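Local coordinates for protein LbaCas13a H328A (C2c2) (PDB 5WLH) that binds a CRISPR guide RNA and, as a Cas13a nuclease, probably cleaves RNA that the guide recognises, at residues Leu1173-Ala1178 / Leu1184-Val1189; Ile182-Lys187 / Asp356-Arg361; Tyr644-Pro649 / Leu720-Lys725; Ser514-Glu519 / Leu1043-Gly1048. All blocks are in the same frame, centred on the assembly; numbering follows the deposited sequence.

Interaction 1. Residues Leu1173-Ala1178 / Leu1184-Val1189; sequences LYQICA and LPLYYV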
# COMPACT_ATOMS: atom_id res chain seq x y z
N LEU A 1173 -11.37 13.34 25.27
CA LEU A 1173 -11.46 12.41 24.14
C LEU A 1173 -12.37 12.95 23.06
O LEU A 1173 -12.05 12.88 21.87
CB LEU A 1173 -11.96 11.05 24.62
CG LEU A 1173 -11.17 10.38 25.72
CD1 LEU A 1173 -11.85 9.07 26.13
CD2 LEU A 1173 -9.72 10.15 25.28
N TYR A 1174 -13.52 13.49 23.46
CA TYR A 1174 -14.41 14.16 22.51
C TYR A 1174 -13.65 15.24 21.75
O TYR A 1174 -13.71 15.32 20.52
CB TYR A 1174 -15.61 14.76 23.25
CG TYR A 1174 -16.48 15.58 22.33
CD1 TYR A 1174 -16.19 16.92 22.06
CD2 TYR A 1174 -17.57 15.01 21.69
CE1 TYR A 1174 -16.95 17.65 21.17
CE2 TYR A 1174 -18.36 15.74 20.80
CZ TYR A 1174 -18.05 17.06 20.56
OH TYR A 1174 -18.81 17.77 19.66
N GLN A 1175 -12.92 16.09 22.48
CA GLN A 1175 -12.30 17.25 21.87
C GLN A 1175 -11.16 16.84 20.95
O GLN A 1175 -10.93 17.51 19.93
CB GLN A 1175 -11.81 18.21 22.96
CG GLN A 1175 -13.01 18.78 23.77
CD GLN A 1175 -13.55 20.04 23.14
OE1 GLN A 1175 -14.47 20.00 22.33
NE2 GLN A 1175 -12.94 21.16 23.46
N ILE A 1176 -10.47 15.75 21.27
CA ILE A 1176 -9.44 15.25 20.36
C ILE A 1176 -10.08 14.84 19.04
O ILE A 1176 -9.62 15.23 17.96
CB ILE A 1176 -8.67 14.08 20.99
CG1 ILE A 1176 -7.75 14.60 22.10
CG2 ILE A 1176 -7.82 13.38 19.89
CD1 ILE A 1176 -7.15 13.51 22.98
N CYS A 1177 -11.15 14.05 19.11
CA CYS A 1177 -11.76 13.57 17.87
C CYS A 1177 -12.39 14.71 17.09
O CYS A 1177 -12.39 14.69 15.85
CB CYS A 1177 -12.79 12.49 18.16
SG CYS A 1177 -12.06 10.96 18.75
N ALA A 1178 -12.91 15.72 17.79
CA ALA A 1178 -13.50 16.84 17.07
C ALA A 1178 -12.47 17.54 16.20
O ALA A 1178 -12.82 18.14 15.19
CB ALA A 1178 -14.16 17.82 18.04
N LEU A 1184 -17.97 17.82 13.51
CA LEU A 1184 -18.05 17.59 14.94
C LEU A 1184 -17.70 18.88 15.66
O LEU A 1184 -16.55 19.35 15.55
CB LEU A 1184 -17.10 16.46 15.35
CG LEU A 1184 -17.25 15.82 16.72
CD1 LEU A 1184 -18.71 15.38 16.99
CD2 LEU A 1184 -16.29 14.63 16.82
N PRO A 1185 -18.64 19.50 16.38
CA PRO A 1185 -18.34 20.76 17.08
C PRO A 1185 -17.23 20.64 18.11
O PRO A 1185 -17.08 19.61 18.77
CB PRO A 1185 -19.67 21.09 17.76
CG PRO A 1185 -20.71 20.44 16.90
CD PRO A 1185 -20.07 19.16 16.43
N LEU A 1186 -16.51 21.74 18.31
CA LEU A 1186 -15.52 21.83 19.36
C LEU A 1186 -15.94 22.95 20.32
O LEU A 1186 -16.47 23.98 19.88
CB LEU A 1186 -14.14 22.10 18.77
CG LEU A 1186 -12.95 21.64 19.61
CD1 LEU A 1186 -11.86 21.09 18.71
CD2 LEU A 1186 -12.43 22.80 20.45
N TYR A 1187 -15.75 22.71 21.61
CA TYR A 1187 -16.09 23.67 22.66
C TYR A 1187 -14.82 24.37 23.08
O TYR A 1187 -13.80 23.72 23.32
CB TYR A 1187 -16.71 22.97 23.87
CG TYR A 1187 -17.98 22.25 23.53
CD1 TYR A 1187 -17.95 20.97 22.99
CD2 TYR A 1187 -19.22 22.85 23.71
CE1 TYR A 1187 -19.10 20.30 22.66
CE2 TYR A 1187 -20.39 22.20 23.38
CZ TYR A 1187 -20.32 20.92 22.84
OH TYR A 1187 -21.46 20.24 22.49
N TYR A 1188 -14.87 25.70 23.15
CA TYR A 1188 -13.64 26.43 23.44
C TYR A 1188 -14.01 27.83 23.90
O TYR A 1188 -15.16 28.26 23.79
CB TYR A 1188 -12.72 26.51 22.22
CG TYR A 1188 -13.33 27.22 21.04
CD1 TYR A 1188 -14.21 26.55 20.17
CD2 TYR A 1188 -13.04 28.55 20.79
CE1 TYR A 1188 -14.77 27.21 19.11
CE2 TYR A 1188 -13.58 29.21 19.71
CZ TYR A 1188 -14.46 28.53 18.88
OH TYR A 1188 -15.02 29.20 17.81
N VAL A 1189 -13.01 28.55 24.40
CA VAL A 1189 -13.19 29.94 24.80
C VAL A 1189 -12.71 30.79 23.64
O VAL A 1189 -11.54 30.73 23.23
CB VAL A 1189 -12.44 30.27 26.10
CG1 VAL A 1189 -12.62 31.76 26.45
CG2 VAL A 1189 -12.98 29.42 27.22
O HOH W 1 -21.33 18.28 20.55
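The side-chain amide of Gln-1175 meets the backbone of Tyr-1187 with both ends at once, much as a neighbouring strand would. Its OE1 accepts from Tyr-1187 N at 3.1 Å, nearly straight at 176°, while its NE2 gives a 2.7 Å bond to Tyr-1187 O, and both acceptors are used in the carbonyl plane, on a lone pair. A bend at chi2 (-89°) turns the amide out from the helix toward this backbone, and NE2 also lies 3.5 Å from Leu-1186 CD2. With an alanine here, Tyr-1187 N and O would probably lose both side-chain partners, and a gap would open beside Leu-1186. Beside this pair of bonds the side chains of Tyr-1174 and Tyr-1187 cross at about a right angle, their ring planes oblique at 52°, with Tyr-1174 CE1 3.7 Å from Tyr-1187 CE1, at the edge of the Tyr-1187 ring. Tyr-1174 OH donates to Pro-1185 O over 2.7 Å, and a water joins the two tyrosine hydroxyls. Leu-1184 CD2 lies 3.6 Å from Ala-1178 CA. Helix 1171-1180 is thus fastened to the chain that follows it, with helix 1106-1145 packing against Ile-1176 and Cys-1177, helix 1205-1216 touching Gln-1175 and Leu-1186, and strand 1196-1198 pairing antiparallel with strand 1187-1189.

Interaction 2. Residues Ile182-Lys187 / Asp356-Arg361; sequences IAKYLK and DKDAER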
# COMPACT_ATOMS: atom_id res chain seq x y z
N ILE A 182 28.29 -25.54 3.16
CA ILE A 182 27.52 -25.27 4.37
C ILE A 182 26.79 -23.94 4.24
O ILE A 182 25.58 -23.85 4.48
CB ILE A 182 28.44 -25.30 5.60
CG1 ILE A 182 28.86 -26.74 5.90
CG2 ILE A 182 27.75 -24.66 6.79
CD1 ILE A 182 29.85 -26.85 7.06
N ALA A 183 27.51 -22.89 3.85
CA ALA A 183 26.90 -21.57 3.78
C ALA A 183 25.85 -21.49 2.68
O ALA A 183 24.88 -20.74 2.82
CB ALA A 183 27.98 -20.51 3.56
N LYS A 184 26.02 -22.25 1.60
CA LYS A 184 25.13 -22.14 0.46
C LYS A 184 23.95 -23.11 0.53
O LYS A 184 22.84 -22.75 0.11
CB LYS A 184 25.90 -22.38 -0.84
CG LYS A 184 25.07 -22.13 -2.09
CD LYS A 184 25.89 -22.33 -3.36
CE LYS A 184 27.18 -21.53 -3.30
NZ LYS A 184 27.63 -21.11 -4.66
N TYR A 185 24.15 -24.32 1.05
CA TYR A 185 23.13 -25.36 0.95
C TYR A 185 22.58 -25.85 2.28
O TYR A 185 21.60 -26.60 2.26
CB TYR A 185 23.69 -26.56 0.17
CG TYR A 185 24.08 -26.22 -1.25
CD1 TYR A 185 23.12 -25.83 -2.17
CD2 TYR A 185 25.41 -26.29 -1.66
CE1 TYR A 185 23.47 -25.51 -3.48
CE2 TYR A 185 25.77 -25.97 -2.96
CZ TYR A 185 24.80 -25.59 -3.86
OH TYR A 185 25.15 -25.28 -5.16
N LEU A 186 23.15 -25.47 3.41
CA LEU A 186 22.69 -26.05 4.67
C LEU A 186 21.24 -25.66 4.95
O LEU A 186 20.87 -24.49 4.85
CB LEU A 186 23.57 -25.60 5.83
CG LEU A 186 23.16 -26.19 7.18
CD1 LEU A 186 23.15 -27.72 7.13
CD2 LEU A 186 24.08 -25.67 8.26
N LYS A 187 20.44 -26.66 5.33
CA LYS A 187 19.05 -26.44 5.73
C LYS A 187 18.95 -25.32 6.76
O LYS A 187 19.74 -25.24 7.71
CB LYS A 187 18.46 -27.73 6.30
CG LYS A 187 17.13 -28.10 5.70
CD LYS A 187 16.62 -29.41 6.26
CE LYS A 187 15.73 -29.19 7.46
NZ LYS A 187 14.45 -28.54 7.10
N ASP A 356 33.46 -12.36 -4.93
CA ASP A 356 33.17 -13.75 -4.58
C ASP A 356 31.95 -13.73 -3.66
O ASP A 356 32.07 -13.55 -2.45
CB ASP A 356 34.38 -14.40 -3.93
CG ASP A 356 34.20 -15.89 -3.69
OD1 ASP A 356 33.12 -16.42 -4.01
OD2 ASP A 356 35.15 -16.53 -3.19
N LYS A 357 30.77 -13.93 -4.25
CA LYS A 357 29.53 -13.90 -3.48
C LYS A 357 29.51 -15.00 -2.41
O LYS A 357 28.89 -14.82 -1.36
CB LYS A 357 28.33 -14.05 -4.41
CG LYS A 357 28.09 -12.84 -5.32
CD LYS A 357 26.63 -12.41 -5.29
CE LYS A 357 26.28 -11.52 -6.47
NZ LYS A 357 24.83 -11.18 -6.51
N ASP A 358 30.17 -16.13 -2.67
CA ASP A 358 30.25 -17.18 -1.67
C ASP A 358 31.09 -16.74 -0.47
O ASP A 358 30.74 -17.01 0.68
CB ASP A 358 30.84 -18.45 -2.28
CG ASP A 358 29.83 -19.21 -3.12
OD1 ASP A 358 28.69 -18.73 -3.26
OD2 ASP A 358 30.19 -20.30 -3.63
N ALA A 359 32.21 -16.05 -0.73
CA ALA A 359 33.07 -15.61 0.36
C ALA A 359 32.44 -14.48 1.16
O ALA A 359 32.68 -14.37 2.37
CB ALA A 359 34.43 -15.18 -0.19
N GLU A 360 31.65 -13.61 0.51
CA GLU A 360 30.99 -12.54 1.24
C GLU A 360 29.85 -13.08 2.10
O GLU A 360 29.58 -12.54 3.17
CB GLU A 360 30.47 -11.48 0.27
CG GLU A 360 30.02 -10.17 0.94
CD GLU A 360 31.02 -9.66 1.98
OE1 GLU A 360 30.64 -9.53 3.16
OE2 GLU A 360 32.18 -9.39 1.62
N ARG A 361 29.19 -14.15 1.65
CA ARG A 361 28.15 -14.77 2.47
C ARG A 361 28.75 -15.44 3.70
O ARG A 361 28.15 -15.41 4.78
CB ARG A 361 27.36 -15.78 1.64
CG ARG A 361 26.33 -16.58 2.42
CD ARG A 361 25.18 -17.03 1.53
NE ARG A 361 25.59 -18.08 0.59
CZ ARG A 361 25.80 -17.89 -0.71
NH1 ARG A 361 25.63 -16.69 -1.25
NH2 ARG A 361 26.17 -18.91 -1.47
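Ala-183 and Lys-184, in the last turn of helix 175-185, lie against the start of helix 357-388, with CA atoms 7.0 Å apart for Ala-183 and Arg-361 and 7.4 Å apart for Lys-184 and Asp-358. Lys-184 makes the link: its chain runs outward with CG anti to the backbone N (chi1 -174°) and then bends at chi3, which carries the ammonium group to the carboxylate of Asp-358. NZ lies 2.9 Å from Asp-358 OD2, on the syn lone pair of that oxygen, and makes a weak bond to Asp-358 OD1, so that it straddles the carboxylate. The other cation comes from the same helix as the acid: Arg-361 NH2 forms a salt bridge with Asp-358 OD1 at 3.1 Å. The side chains of Lys-184 and Arg-361 cross at about a right angle, with Lys-184 CE in the guanidinium plane at its edge, 3.4 Å from Arg-361 NH2. Although Lys-184 NZ and Arg-361 NH2 are only 4.1 Å apart, the carboxylate they share probably offsets their mutual repulsion. Arg-180 adds a salt bridge to Asp-356, which occupies the N-cap position and accepts weakly from the backbone N of Asp-358 and Ala-359. Together Lys-184, Asp-358 and Arg-361 form a salt-bridge network, here joining the C-terminal end of one helix to the capped N-terminal start of another.

Interaction 3. Residues Tyr644-Pro649 / Leu720-Lys725; sequences YSNNLP and LYYMFK. With nucleotides of chain B.
Asn-646 lays its side-chain amide flat over one face of the Tyr-722 ring, the two planes only 2° apart and ND2 3.4 Å above the ring plane, over its centre. The contact is thus an amide-on-ring stack, in which the N-H groups are not aimed into the face; ND2 instead donates to Lys-642 O, one turn back in helix 635-645, and this bond helps fix the rotation of the amide. With CG anti to the backbone N (chi1 178°), Tyr-722 directs its ring across to the 644-649 segment and against the Asn-646 amide. At the ring's edge sits Leu-648 CD2, 4.3 Å from Tyr-722 CD2, while the other methyl, CD1, meets Met-723 CE at 3.6 Å. A serine in place of Tyr-722 would probably leave the amide of Asn-646 without its stacking surface and open a gap beside Leu-648. Asn-647, with positive phi, closes helix 635-645 in a Schellman motif. Beside this packing lies the RNA: N3 of U37 of chain B donates to Ser-645 O over 2.6 Å, and Lys-725 NZ bonds to OP2 of A36 of chain B at 2.6 Å and to OP2 of U35 of chain B at 2.8 Å. The chemistry divides accordingly: stacking and apolar contacts join the protein segments, while a backbone carbonyl accepts from N3 of a uracil and one ammonium group bridges two successive phosphates, where its charge probably offsets theirs.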
# COMPACT_ATOMS: atom_id res chain seq x y z
N TYR A 644 -19.46 4.49 -31.94
CA TYR A 644 -19.19 5.19 -33.19
C TYR A 644 -17.74 5.62 -33.29
O TYR A 644 -17.06 5.36 -34.29
CB TYR A 644 -20.11 6.40 -33.31
CG TYR A 644 -19.92 7.18 -34.59
CD1 TYR A 644 -20.64 6.85 -35.74
CD2 TYR A 644 -19.02 8.23 -34.66
CE1 TYR A 644 -20.46 7.55 -36.92
CE2 TYR A 644 -18.83 8.93 -35.84
CZ TYR A 644 -19.56 8.58 -36.97
OH TYR A 644 -19.39 9.27 -38.14
N SER A 645 -17.23 6.29 -32.25
CA SER A 645 -15.87 6.80 -32.29
C SER A 645 -14.84 5.68 -32.33
O SER A 645 -13.71 5.92 -32.78
CB SER A 645 -15.61 7.71 -31.09
OG SER A 645 -16.41 8.88 -31.15
N ASN A 646 -15.18 4.49 -31.84
CA ASN A 646 -14.29 3.35 -31.93
C ASN A 646 -14.44 2.60 -33.25
O ASN A 646 -13.83 1.54 -33.42
CB ASN A 646 -14.52 2.38 -30.75
CG ASN A 646 -13.73 2.78 -29.50
OD1 ASN A 646 -12.53 2.51 -29.40
ND2 ASN A 646 -14.40 3.44 -28.57
N ASN A 647 -15.26 3.14 -34.16
CA ASN A 647 -15.41 2.67 -35.54
C ASN A 647 -16.19 1.37 -35.66
O ASN A 647 -16.09 0.68 -36.68
CB ASN A 647 -14.05 2.53 -36.23
CG ASN A 647 -13.33 3.84 -36.32
OD1 ASN A 647 -13.88 4.82 -36.81
ND2 ASN A 647 -12.10 3.88 -35.81
N LEU A 648 -16.98 1.01 -34.65
CA LEU A 648 -17.77 -0.22 -34.76
C LEU A 648 -18.77 -0.16 -35.91
O LEU A 648 -18.96 -1.20 -36.56
CB LEU A 648 -18.48 -0.51 -33.43
CG LEU A 648 -17.70 -1.31 -32.38
CD1 LEU A 648 -17.18 -2.62 -32.96
CD2 LEU A 648 -16.57 -0.49 -31.78
N PRO A 649 -19.44 0.96 -36.20
CA PRO A 649 -20.33 0.97 -37.37
C PRO A 649 -19.60 0.99 -38.70
O PRO A 649 -20.27 1.00 -39.74
CB PRO A 649 -21.16 2.25 -37.17
CG PRO A 649 -20.40 3.07 -36.22
CD PRO A 649 -19.62 2.15 -35.36
N LEU A 720 -12.86 -4.02 -32.49
CA LEU A 720 -13.22 -5.29 -31.87
C LEU A 720 -12.72 -5.34 -30.43
O LEU A 720 -13.42 -5.85 -29.54
CB LEU A 720 -12.63 -6.44 -32.68
CG LEU A 720 -13.22 -7.82 -32.43
CD1 LEU A 720 -14.66 -7.89 -32.89
CD2 LEU A 720 -12.38 -8.88 -33.12
N TYR A 721 -11.52 -4.81 -30.19
CA TYR A 721 -10.97 -4.80 -28.83
C TYR A 721 -11.87 -4.02 -27.88
O TYR A 721 -12.13 -4.46 -26.75
CB TYR A 721 -9.57 -4.19 -28.86
CG TYR A 721 -8.75 -4.58 -27.66
CD1 TYR A 721 -8.37 -5.89 -27.47
CD2 TYR A 721 -8.36 -3.63 -26.70
CE1 TYR A 721 -7.60 -6.26 -26.38
CE2 TYR A 721 -7.60 -3.99 -25.62
CZ TYR A 721 -7.22 -5.31 -25.46
OH TYR A 721 -6.46 -5.68 -24.38
N TYR A 722 -12.32 -2.85 -28.31
CA TYR A 722 -13.20 -2.04 -27.47
C TYR A 722 -14.54 -2.73 -27.28
O TYR A 722 -15.03 -2.83 -26.15
CB TYR A 722 -13.41 -0.65 -28.07
CG TYR A 722 -14.38 0.15 -27.23
CD1 TYR A 722 -13.98 0.70 -26.01
CD2 TYR A 722 -15.71 0.31 -27.60
CE1 TYR A 722 -14.86 1.40 -25.21
CE2 TYR A 722 -16.60 1.02 -26.81
CZ TYR A 722 -16.17 1.56 -25.61
OH TYR A 722 -17.04 2.26 -24.82
N MET A 723 -15.13 -3.23 -28.36
CA MET A 723 -16.42 -3.90 -28.23
C MET A 723 -16.34 -5.11 -27.31
O MET A 723 -17.18 -5.29 -26.44
CB MET A 723 -16.97 -4.30 -29.60
CG MET A 723 -18.14 -5.24 -29.47
SD MET A 723 -18.98 -5.48 -31.04
CE MET A 723 -17.66 -6.05 -32.07
N PHE A 724 -15.31 -5.96 -27.49
CA PHE A 724 -15.14 -7.10 -26.61
C PHE A 724 -14.97 -6.66 -25.16
O PHE A 724 -15.51 -7.29 -24.24
CB PHE A 724 -13.93 -7.94 -27.02
CG PHE A 724 -14.21 -8.88 -28.16
CD1 PHE A 724 -15.40 -8.80 -28.87
CD2 PHE A 724 -13.28 -9.84 -28.51
CE1 PHE A 724 -15.66 -9.67 -29.93
CE2 PHE A 724 -13.53 -10.71 -29.57
CZ PHE A 724 -14.72 -10.62 -30.27
N LYS A 725 -14.23 -5.57 -24.95
CA LYS A 725 -14.03 -5.08 -23.59
C LYS A 725 -15.36 -4.72 -22.95
O LYS A 725 -15.66 -5.12 -21.82
CB LYS A 725 -13.08 -3.88 -23.59
CG LYS A 725 -12.67 -3.43 -22.17
CD LYS A 725 -13.52 -2.25 -21.66
CE LYS A 725 -13.17 -0.96 -22.38
NZ LYS A 725 -14.00 0.19 -21.88
P U B 37 -6.38 4.04 -25.97
OP1 U B 37 -5.81 3.35 -24.78
OP2 U B 37 -5.53 4.87 -26.88
O5' U B 37 -7.03 2.88 -26.84
C5' U B 37 -7.91 3.16 -27.91
C4' U B 37 -7.39 2.80 -29.29
O4' U B 37 -8.53 2.99 -30.15
C3' U B 37 -6.33 3.75 -29.84
O3' U B 37 -5.79 3.19 -31.06
C2' U B 37 -7.20 4.95 -30.19
O2' U B 37 -6.62 5.89 -31.07
C1' U B 37 -8.43 4.25 -30.79
N1 U B 37 -9.69 4.96 -30.50
C2 U B 37 -10.51 5.28 -31.55
O2 U B 37 -10.23 5.00 -32.71
N3 U B 37 -11.67 5.92 -31.19
C4 U B 37 -12.06 6.27 -29.91
O4 U B 37 -13.12 6.85 -29.72
C5 U B 37 -11.15 5.89 -28.87
C6 U B 37 -10.03 5.26 -29.20
P A B 36 -12.20 3.45 -22.37
OP1 A B 36 -13.19 3.92 -23.36
OP2 A B 36 -12.23 2.05 -21.88
O5' A B 36 -10.74 3.70 -22.91
C5' A B 36 -10.27 3.03 -24.06
C4' A B 36 -9.58 3.98 -24.99
O4' A B 36 -10.50 5.01 -25.43
C3' A B 36 -8.39 4.72 -24.40
O3' A B 36 -7.56 5.04 -25.51
C2' A B 36 -9.06 6.00 -23.87
O2' A B 36 -8.17 7.07 -23.63
C1' A B 36 -10.04 6.29 -25.00
N9 A B 36 -11.23 7.05 -24.65
C8 A B 36 -12.04 6.97 -23.55
N7 A B 36 -13.09 7.75 -23.62
C5 A B 36 -12.98 8.36 -24.87
C6 A B 36 -13.78 9.30 -25.55
N6 A B 36 -14.90 9.82 -25.04
N1 A B 36 -13.38 9.69 -26.78
C2 A B 36 -12.26 9.17 -27.29
N3 A B 36 -11.43 8.29 -26.75
C4 A B 36 -11.85 7.92 -25.52
P U B 35 -12.81 0.58 -18.11
OP1 U B 35 -13.16 0.34 -16.70
OP2 U B 35 -13.91 0.29 -19.07
O5' U B 35 -12.32 2.06 -18.34
C5' U B 35 -13.23 3.14 -18.43
C4' U B 35 -12.47 4.39 -18.76
O4' U B 35 -11.55 4.70 -17.68
C3' U B 35 -11.58 4.29 -19.98
O3' U B 35 -12.32 4.49 -21.16
C2' U B 35 -10.53 5.37 -19.73
O2' U B 35 -11.01 6.64 -20.13
C1' U B 35 -10.41 5.33 -18.20
N1 U B 35 -9.21 4.57 -17.77
C2 U B 35 -8.02 5.26 -17.78
O2 U B 35 -7.94 6.44 -18.07
N3 U B 35 -6.94 4.53 -17.40
C4 U B 35 -6.91 3.19 -17.06
O4 U B 35 -5.83 2.69 -16.77
C5 U B 35 -8.18 2.54 -17.09
C6 U B 35 -9.27 3.23 -17.43

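Interaction 4. Residues Ser514-Glu519 / Leu1043-Gly1048; sequences SSQTVE and LSKLYG
Gln-516 and Lys-1045 make the direct polar contact, Lys-1045 NZ donating to Gln-516 OE1 over 2.6 Å. The ammonium group approaches from above the carbonyl plane, 35° out of it, and the two side chains cross at about a right angle. Successive bends at chi2, chi3 and chi4 fold the lysine back toward the glutamine, whose own chain runs extended beyond CG. On the other arm of the amide, NE2 lies 3.5 Å from Leu-1046 CD2. A water forms the second bridge, donating to Ser-515 OG at 2.9 Å and placed 3.0 Å from both Lys-1045 O and Gly-1048 O, although it cannot serve every acceptor around it at once. Further out, Gln-565 OE1 and Tyr-566 OH bond to Gln-516 NE2 and so orient the amide, while Ser-515 OG is tied to His-512 O within helix 486-517. Lys-1045 also makes a cation-pi contact with Phe-985. The interface between helices 486-517 and 1039-1047 is therefore mainly polar: a neutral amide oxygen accepts a hydrogen bond from the ammonium group, the aromatic ring probably helps to stabilise the charge, and the electrostatic grip is probably softer than that of a lysine paired with a carboxylate.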
# COMPACT_ATOMS: atom_id res chain seq x y z
N SER A 514 -9.57 24.03 -8.44
CA SER A 514 -8.86 25.29 -8.18
C SER A 514 -7.97 25.69 -9.35
O SER A 514 -7.72 26.89 -9.55
CB SER A 514 -8.03 25.16 -6.90
OG SER A 514 -6.72 24.71 -7.17
N SER A 515 -7.51 24.72 -10.13
CA SER A 515 -6.36 24.92 -11.00
C SER A 515 -6.60 26.01 -12.04
O SER A 515 -5.68 26.76 -12.39
CB SER A 515 -5.97 23.61 -11.68
OG SER A 515 -6.96 23.19 -12.59
N GLN A 516 -7.83 26.13 -12.54
CA GLN A 516 -8.17 27.11 -13.55
C GLN A 516 -9.10 28.20 -13.06
O GLN A 516 -9.41 29.12 -13.82
CB GLN A 516 -8.80 26.44 -14.76
CG GLN A 516 -7.86 25.60 -15.58
CD GLN A 516 -8.50 25.23 -16.89
OE1 GLN A 516 -8.53 26.03 -17.82
NE2 GLN A 516 -9.07 24.03 -16.96
N THR A 517 -9.59 28.12 -11.82
CA THR A 517 -10.50 29.15 -11.32
C THR A 517 -9.81 30.18 -10.45
O THR A 517 -10.24 31.34 -10.42
CB THR A 517 -11.64 28.53 -10.52
OG1 THR A 517 -11.10 27.72 -9.47
CG2 THR A 517 -12.55 27.68 -11.41
N VAL A 518 -8.76 29.81 -9.72
CA VAL A 518 -8.12 30.71 -8.77
C VAL A 518 -6.61 30.65 -8.91
O VAL A 518 -6.04 29.67 -9.40
CB VAL A 518 -8.53 30.42 -7.30
CG1 VAL A 518 -10.02 30.60 -7.10
CG2 VAL A 518 -8.07 29.01 -6.88
N GLU A 519 -5.96 31.72 -8.47
CA GLU A 519 -4.52 31.74 -8.28
C GLU A 519 -4.29 31.96 -6.80
O GLU A 519 -4.54 33.05 -6.28
CB GLU A 519 -3.85 32.82 -9.14
CG GLU A 519 -2.35 32.64 -9.27
CD GLU A 519 -1.66 33.80 -9.96
OE1 GLU A 519 -2.27 34.38 -10.90
OE2 GLU A 519 -0.52 34.14 -9.57
N LEU A 1043 -6.96 17.00 -21.75
CA LEU A 1043 -6.89 16.30 -20.47
C LEU A 1043 -5.72 16.82 -19.63
O LEU A 1043 -5.83 16.92 -18.40
CB LEU A 1043 -6.76 14.79 -20.70
CG LEU A 1043 -8.02 14.08 -21.20
CD1 LEU A 1043 -7.68 12.64 -21.53
CD2 LEU A 1043 -9.17 14.14 -20.19
N SER A 1044 -4.60 17.14 -20.27
CA SER A 1044 -3.48 17.70 -19.51
C SER A 1044 -3.80 19.10 -19.00
O SER A 1044 -3.33 19.50 -17.93
CB SER A 1044 -2.22 17.69 -20.39
OG SER A 1044 -2.14 18.87 -21.15
N LYS A 1045 -4.63 19.85 -19.73
CA LYS A 1045 -5.04 21.18 -19.29
C LYS A 1045 -6.01 21.10 -18.11
O LYS A 1045 -5.93 21.92 -17.18
CB LYS A 1045 -5.68 21.94 -20.46
CG LYS A 1045 -6.51 23.16 -20.07
CD LYS A 1045 -5.66 24.43 -20.05
CE LYS A 1045 -6.45 25.66 -20.50
NZ LYS A 1045 -7.94 25.53 -20.35
N LEU A 1046 -6.93 20.15 -18.12
CA LEU A 1046 -7.92 20.09 -17.05
C LEU A 1046 -7.34 19.46 -15.79
O LEU A 1046 -7.61 19.92 -14.68
CB LEU A 1046 -9.14 19.28 -17.49
CG LEU A 1046 -9.94 19.78 -18.69
CD1 LEU A 1046 -11.08 18.81 -19.01
CD2 LEU A 1046 -10.47 21.15 -18.39
N TYR A 1047 -6.56 18.39 -15.96
CA TYR A 1047 -6.14 17.55 -14.84
C TYR A 1047 -4.64 17.49 -14.63
O TYR A 1047 -4.22 17.09 -13.53
CB TYR A 1047 -6.69 16.13 -15.03
CG TYR A 1047 -8.18 16.09 -15.34
CD1 TYR A 1047 -9.13 16.52 -14.40
CD2 TYR A 1047 -8.63 15.62 -16.57
CE1 TYR A 1047 -10.48 16.49 -14.69
CE2 TYR A 1047 -9.97 15.58 -16.86
CZ TYR A 1047 -10.89 16.02 -15.93
OH TYR A 1047 -12.21 15.98 -16.23
N GLY A 1048 -3.82 17.86 -15.62
CA GLY A 1048 -2.39 17.87 -15.47
C GLY A 1048 -1.85 19.22 -15.02
O GLY A 1048 -2.59 20.17 -14.76
O HOH W 2 -5.14 21.68 -14.34

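Along the chain, interaction 2 closes first and interaction 1 comes last, a local link between helix 1171-1180 and the strand soon after it. Between them, interaction 4 ties helix 486-517 to helix 1039-1047 across more than five hundred residues, and interaction 3 falls within that span. Those two are the nearest pair, their centres about 31 Å apart, whereas interactions 1 and 2 lie about 60 Å apart on opposite sides of the chain's centre. None touches another, and no helix or strand is shared. Only interaction 3 includes nucleotides of the guide; interaction 4 comes within about 6 Å of the RNA and interaction 2 within about 9 Å. The set illustrates how separate contacts join distant parts of a large, largely helical protein, some of them close to its RNA.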